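PDB 6VH5: prephenate dehydratase:Amino acid-binding ACT from Brucella abortus, which probably catalyses the decarboxylating dehydration of prephenate to phenylpyruvate in phenylalanine biosynthesis, and binds phenylalanine at its ACT domain. Local coordinates for residues A84-L89 against R195-S200; Q260-I265 against R289-Y294. All coordinates share one frame; numbering follows the deposited sequence.

Interaction 1: residues A84-L89 against R195-S200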
loop_
_atom_site.group_PDB
_atom_site.type_symbol
_atom_site.label_atom_id
_atom_site.label_comp_id
_atom_site.label_asym_id
_atom_site.label_seq_id
_atom_site.Cartn_x
_atom_site.Cartn_y
_atom_site.Cartn_z
ATOM N N ALA A 84 5.044 -1.587 -2.862
ATOM C CA ALA A 84 5.327 -2.773 -2.060
ATOM C C ALA A 84 5.362 -2.408 -0.583
ATOM O O ALA A 84 5.845 -1.340 -0.206
ATOM C CB ALA A 84 6.659 -3.408 -2.464
ATOM N N ASP A 85 4.881 -3.324 0.257
ATOM C CA ASP A 85 4.905 -3.152 1.708
ATOM C C ASP A 85 6.323 -3.431 2.202
ATOM O O ASP A 85 6.663 -4.527 2.652
ATOM C CB ASP A 85 3.882 -4.066 2.366
ATOM C CG ASP A 85 3.702 -3.776 3.841
ATOM O OD1 ASP A 85 4.531 -3.038 4.410
ATOM O OD2 ASP A 85 2.728 -4.285 4.436
ATOM N N ILE A 86 7.165 -2.402 2.109
ATOM C CA ILE A 86 8.567 -2.532 2.498
ATOM C C ILE A 86 8.695 -2.868 3.983
ATOM O O ILE A 86 9.647 -3.545 4.394
ATOM C CB ILE A 86 9.332 -1.243 2.131
ATOM C CG1 ILE A 86 10.843 -1.440 2.299
ATOM C CG2 ILE A 86 8.815 -0.045 2.943
ATOM C CD1 ILE A 86 11.480 -2.275 1.215
ATOM N N HIS A 87 7.744 -2.413 4.806
ATOM C CA HIS A 87 7.797 -2.684 6.237
ATOM C C HIS A 87 7.648 -4.172 6.535
ATOM O O HIS A 87 8.206 -4.663 7.521
ATOM C CB HIS A 87 6.708 -1.881 6.953
ATOM C CG HIS A 87 6.921 -1.734 8.429
ATOM N ND1 HIS A 87 6.245 -0.799 9.186
ATOM C CD2 HIS A 87 7.721 -2.408 9.292
ATOM C CE1 HIS A 87 6.625 -0.897 10.448
ATOM N NE2 HIS A 87 7.517 -1.867 10.540
ATOM N N TYR A 88 6.909 -4.907 5.710
ATOM C CA TYR A 88 6.784 -6.340 5.946
ATOM C C TYR A 88 7.907 -7.144 5.297
ATOM O O TYR A 88 8.462 -8.052 5.930
ATOM C CB TYR A 88 5.436 -6.851 5.438
ATOM C CG TYR A 88 5.291 -8.350 5.563
ATOM C CD1 TYR A 88 4.947 -8.925 6.780
ATOM C CD2 TYR A 88 5.513 -9.195 4.471
ATOM C CE1 TYR A 88 4.815 -10.294 6.913
ATOM C CE2 TYR A 88 5.383 -10.571 4.596
ATOM C CZ TYR A 88 5.034 -11.113 5.821
ATOM O OH TYR A 88 4.900 -12.474 5.965
ATOM N N LEU A 89 8.267 -6.812 4.050
ATOM C CA LEU A 89 9.144 -7.675 3.256
ATOM C C LEU A 89 10.609 -7.517 3.644
ATOM O O LEU A 89 11.332 -8.513 3.771
ATOM C CB LEU A 89 8.987 -7.356 1.769
ATOM C CG LEU A 89 7.617 -7.532 1.128
ATOM C CD1 LEU A 89 7.584 -6.819 -0.219
ATOM C CD2 LEU A 89 7.287 -9.000 0.970
ATOM N N ARG A 195 8.497 7.041 -5.066
ATOM C CA ARG A 195 9.780 6.882 -4.395
ATOM C C ARG A 195 10.182 5.415 -4.424
ATOM O O ARG A 195 9.448 4.547 -3.927
ATOM C CB ARG A 195 9.734 7.391 -2.960
ATOM C CG ARG A 195 10.986 7.022 -2.156
ATOM C CD ARG A 195 10.951 7.638 -0.743
ATOM N NE ARG A 195 12.248 7.485 -0.104
ATOM C CZ ARG A 195 12.441 7.061 1.137
ATOM N NH1 ARG A 195 11.413 6.760 1.916
ATOM N NH2 ARG A 195 13.673 6.945 1.593
ATOM N N PHE A 196 11.353 5.144 -4.978
ATOM C CA PHE A 196 11.897 3.801 -4.944
ATOM C C PHE A 196 13.011 3.713 -3.908
ATOM O O PHE A 196 13.631 4.717 -3.545
ATOM C CB PHE A 196 12.447 3.388 -6.313
ATOM C CG PHE A 196 11.449 3.443 -7.423
ATOM C CD1 PHE A 196 11.183 4.637 -8.080
ATOM C CD2 PHE A 196 10.790 2.297 -7.831
ATOM C CE1 PHE A 196 10.273 4.688 -9.115
ATOM C CE2 PHE A 196 9.874 2.338 -8.867
ATOM C CZ PHE A 196 9.614 3.535 -9.510
ATOM N N VAL A 197 13.260 2.487 -3.444
ATOM C CA VAL A 197 14.467 2.141 -2.703
ATOM C C VAL A 197 15.187 1.052 -3.486
ATOM O O VAL A 197 14.550 0.180 -4.083
ATOM C CB VAL A 197 14.179 1.666 -1.264
ATOM C CG1 VAL A 197 13.777 2.849 -0.380
ATOM C CG2 VAL A 197 13.103 0.594 -1.280
ATOM N N VAL A 198 16.511 1.128 -3.502
ATOM C CA VAL A 198 17.355 0.149 -4.170
ATOM C C VAL A 198 17.795 -0.881 -3.135
ATOM O O VAL A 198 18.401 -0.524 -2.122
ATOM C CB VAL A 198 18.564 0.839 -4.817
ATOM C CG1 VAL A 198 19.340 -0.128 -5.699
ATOM C CG2 VAL A 198 18.095 2.062 -5.602
ATOM N N LEU A 199 17.519 -2.159 -3.397
ATOM C CA LEU A 199 17.779 -3.218 -2.434
ATOM C C LEU A 199 18.963 -4.073 -2.863
ATOM O O LEU A 199 19.249 -4.221 -4.055
ATOM C CB LEU A 199 16.550 -4.111 -2.228
ATOM C CG LEU A 199 15.297 -3.360 -1.769
ATOM C CD1 LEU A 199 14.212 -4.346 -1.397
ATOM C CD2 LEU A 199 15.568 -2.377 -0.638
ATOM N N SER A 200 19.648 -4.644 -1.871
ATOM C CA SER A 200 20.803 -5.494 -2.114
ATOM C C SER A 200 20.839 -6.614 -1.086
ATOM O O SER A 200 20.392 -6.449 0.052
ATOM C CB SER A 200 22.109 -4.687 -2.042
ATOM O OG SER A 200 23.237 -5.540 -2.032
#
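Ile-86, at the start of helix 86-92, reaches strand 193-200 with the tip of its longer branch, and the contact is purely apolar. Its CD1 comes to 4.1 Å from CG2 of Val-197 and to 4.3 Å from CD1 of Leu-199, so one methyl meets two residues that alternate along the strand and point to the same side. With CG1 turned anti to the backbone N (chi1 -170°), CD1 is carried out to these two side chains. Around the contact, Ile-75 of strand 70-77 touches Ile-86, and Ile-97 of strand 96-104 touches both Val-197 and Leu-199.

The polar bonds of 84-89 shape the helix start. Asp-85 is the N-cap: N of Tyr-88 donates to its OD1 at 3.3 Å, a bent bond (141°) that arrives from above the carboxylate plane, while its backbone O accepts from the N atoms of Tyr-88 and Leu-89. On the strand, Arg-195 forms salt bridges with Glu-76, Glu-100 and Asp-264.

Being methyl against methyl at van der Waals range, the contact joins helix to sheet by light, non-directional packing in the buried interior of the prephenate dehydratase domain.

Interaction 2: residues Q260-I265 against R289-Y294. With PHE (phenylalanine), chain J.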
loop_
_atom_site.group_PDB
_atom_site.type_symbol
_atom_site.label_atom_id
_atom_site.label_comp_id
_atom_site.label_asym_id
_atom_site.label_seq_id
_atom_site.Cartn_x
_atom_site.Cartn_y
_atom_site.Cartn_z
ATOM N N GLN A 260 5.626 -2.156 16.033
ATOM C CA GLN A 260 6.871 -1.955 15.307
ATOM C C GLN A 260 6.775 -0.691 14.456
ATOM O O GLN A 260 5.709 -0.350 13.939
ATOM C CB GLN A 260 7.220 -3.160 14.426
ATOM C CG GLN A 260 8.635 -3.083 13.858
ATOM C CD GLN A 260 9.115 -4.398 13.299
ATOM O OE1 GLN A 260 9.240 -5.383 14.025
ATOM N NE2 GLN A 260 9.397 -4.420 12.004
ATOM N N PHE A 261 7.904 0.003 14.321
ATOM C CA PHE A 261 7.980 1.258 13.587
ATOM C C PHE A 261 9.045 1.143 12.509
ATOM O O PHE A 261 10.099 0.532 12.717
ATOM C CB PHE A 261 8.307 2.460 14.508
ATOM C CG PHE A 261 7.131 2.947 15.318
ATOM C CD1 PHE A 261 6.294 3.955 14.816
ATOM C CD2 PHE A 261 6.824 2.372 16.547
ATOM C CE1 PHE A 261 5.187 4.393 15.533
ATOM C CE2 PHE A 261 5.717 2.799 17.269
ATOM C CZ PHE A 261 4.896 3.815 16.763
ATOM N N TYR A 262 8.748 1.729 11.359
ATOM C CA TYR A 262 9.681 1.843 10.249
ATOM C C TYR A 262 10.032 3.316 10.118
ATOM O O TYR A 262 9.135 4.158 10.074
ATOM C CB TYR A 262 9.048 1.286 8.959
ATOM C CG TYR A 262 9.921 1.283 7.724
ATOM C CD1 TYR A 262 10.478 0.101 7.242
ATOM C CD2 TYR A 262 10.134 2.456 6.997
ATOM C CE1 TYR A 262 11.254 0.089 6.081
ATOM C CE2 TYR A 262 10.914 2.464 5.846
ATOM C CZ TYR A 262 11.474 1.276 5.393
ATOM O OH TYR A 262 12.254 1.289 4.255
ATOM N N ALA A 263 11.322 3.632 10.064
ATOM C CA ALA A 263 11.729 5.029 10.140
ATOM C C ALA A 263 12.919 5.317 9.238
ATOM O O ALA A 263 13.799 4.469 9.059
ATOM C CB ALA A 263 12.083 5.420 11.583
ATOM N N ASP A 264 12.922 6.520 8.666
ATOM C CA ASP A 264 14.066 7.097 7.972
ATOM C C ASP A 264 14.482 8.351 8.736
ATOM O O ASP A 264 13.622 9.157 9.111
ATOM C CB ASP A 264 13.728 7.502 6.526
ATOM C CG ASP A 264 13.297 6.330 5.628
ATOM O OD1 ASP A 264 13.325 5.146 6.039
ATOM O OD2 ASP A 264 12.923 6.628 4.472
ATOM N N ILE A 265 15.786 8.522 8.969
ATOM C CA ILE A 265 16.328 9.778 9.478
ATOM C C ILE A 265 17.390 10.253 8.491
ATOM O O ILE A 265 17.955 9.475 7.712
ATOM C CB ILE A 265 16.933 9.678 10.907
ATOM C CG1 ILE A 265 18.069 8.667 10.930
ATOM C CG2 ILE A 265 15.885 9.313 11.966
ATOM C CD1 ILE A 265 18.686 8.497 12.273
ATOM N N ARG A 289 17.035 -2.466 14.515
ATOM C CA ARG A 289 17.721 -3.027 13.364
ATOM C C ARG A 289 17.890 -1.942 12.313
ATOM O O ARG A 289 16.896 -1.389 11.828
ATOM C CB ARG A 289 16.923 -4.198 12.794
ATOM C CG ARG A 289 17.736 -5.343 12.281
ATOM C CD ARG A 289 16.813 -6.375 11.655
ATOM N NE ARG A 289 17.190 -6.712 10.288
ATOM C CZ ARG A 289 16.472 -7.512 9.508
ATOM N NH1 ARG A 289 15.345 -8.042 9.971
ATOM N NH2 ARG A 289 16.874 -7.788 8.271
ATOM N N ILE A 290 19.132 -1.666 11.931
ATOM C CA ILE A 290 19.392 -0.723 10.848
ATOM C C ILE A 290 19.266 -1.458 9.517
ATOM O O ILE A 290 19.995 -2.421 9.257
ATOM C CB ILE A 290 20.774 -0.074 10.996
ATOM C CG1 ILE A 290 20.794 0.863 12.208
ATOM C CG2 ILE A 290 21.131 0.669 9.719
ATOM C CD1 ILE A 290 22.093 1.597 12.390
ATOM N N LEU A 291 18.339 -1.005 8.670
ATOM C CA LEU A 291 18.093 -1.662 7.395
ATOM C C LEU A 291 18.868 -1.048 6.238
ATOM O O LEU A 291 18.976 -1.686 5.176
ATOM C CB LEU A 291 16.599 -1.648 7.082
ATOM C CG LEU A 291 15.741 -2.430 8.074
ATOM C CD1 LEU A 291 14.267 -2.348 7.684
ATOM C CD2 LEU A 291 16.219 -3.882 8.105
ATOM N N GLY A 292 19.458 0.130 6.428
ATOM C CA GLY A 292 20.270 0.715 5.381
ATOM C C GLY A 292 20.822 2.090 5.688
ATOM O O GLY A 292 20.248 2.851 6.482
ATOM N N VAL A 293 21.958 2.406 5.066
ATOM C CA VAL A 293 22.637 3.695 5.214
ATOM C C VAL A 293 23.082 4.110 3.818
ATOM O O VAL A 293 24.012 3.510 3.258
ATOM C CB VAL A 293 23.847 3.621 6.152
ATOM C CG1 VAL A 293 24.508 4.985 6.247
ATOM C CG2 VAL A 293 23.442 3.082 7.515
ATOM N N TYR A 294 22.406 5.106 3.237
ATOM C CA TYR A 294 22.526 5.345 1.805
ATOM C C TYR A 294 22.447 6.834 1.479
ATOM O O TYR A 294 21.914 7.642 2.249
ATOM C CB TYR A 294 21.451 4.561 1.040
ATOM C CG TYR A 294 20.029 4.697 1.566
ATOM C CD1 TYR A 294 19.095 5.488 0.902
ATOM C CD2 TYR A 294 19.608 4.009 2.696
ATOM C CE1 TYR A 294 17.790 5.599 1.356
ATOM C CE2 TYR A 294 18.303 4.127 3.169
ATOM C CZ TYR A 294 17.398 4.918 2.490
ATOM O OH TYR A 294 16.098 5.031 2.943
HETATM N N PHE J . 0.974 3.172 21.647
HETATM C CA PHE J . 2.309 3.703 21.896
HETATM C C PHE J . 2.287 5.178 22.299
HETATM O O PHE J . 3.348 5.806 22.382
HETATM C CB PHE J . 3.200 3.523 20.670
HETATM C CG PHE J . 2.533 3.898 19.364
HETATM C CD1 PHE J . 2.030 2.915 18.523
HETATM C CD2 PHE J . 2.434 5.218 18.969
HETATM C CE1 PHE J . 1.415 3.251 17.317
HETATM C CE2 PHE J . 1.826 5.561 17.773
HETATM C CZ PHE J . 1.317 4.571 16.941
HETATM O OXT PHE J . 1.227 5.765 22.543
#
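Tyr-262 holds CG anti to its backbone nitrogen (chi1 -178°), which carries the ring out to Leu-291, while Tyr-294 takes the position between N and the carbonyl carbon (chi1 49°), which sets its hydroxyl near the carboxylate of Asp-264. In the first pair CE1 of Tyr-262 lies 4.2 Å from CD1 of Leu-291, an apolar touch that meets the ring obliquely. In the second, OH of Tyr-294 stands 3.9 Å from OD2 of Asp-264, too long to be a bond, with the carboxylate and ring planes perpendicular.

What ties these two polar ends together is Thr-218, whose OG1 bonds to both Asp-264 OD1 and Tyr-294 OH; Arg-195 is a further partner of the carboxylate. Thr-218 belongs to strand 215-224, which runs between strands 258-266 and 286-295 in the four-stranded antiparallel sheet of the ACT domain. The contact therefore reaches across an intervening strand, with side chains bridging a gap of 9.5 Å between CA of Tyr-262 and CA of Leu-291. Opposite Thr-218, Leu-291 and Gly-292 form a classic beta bulge.

Phe-261 serves the ligand instead. Its CZ is 3.5 Å from CD1 of the bound phenylalanine, whose CG lies in plane at the edge of the Phe-261 ring. Asn-225 and Leu-230 hydrogen-bond that amino acid, as do Met-244 and Asn-243 of the second subunit.

How the interactions relate
Both contacts are buried, but they belong to different domains: interaction 1 packs a helix on a strand in the prephenate dehydratase domain, whereas interaction 2 joins two strands of the ACT sheet across a third. The first depends on aliphatic methyls alone; the second mixes an apolar touch with polar groups held through a shared threonine, and its first strand also lines a phenylalanine site. Their centres are about 11 Å apart, and they meet where the domains do. Arg-195 NH1 makes a salt bridge of 3.0 Å with Asp-264 OD2, and the His-87 ring packs against Tyr-262. Ile-97 touches side chains of both, so strand 96-104 is common ground.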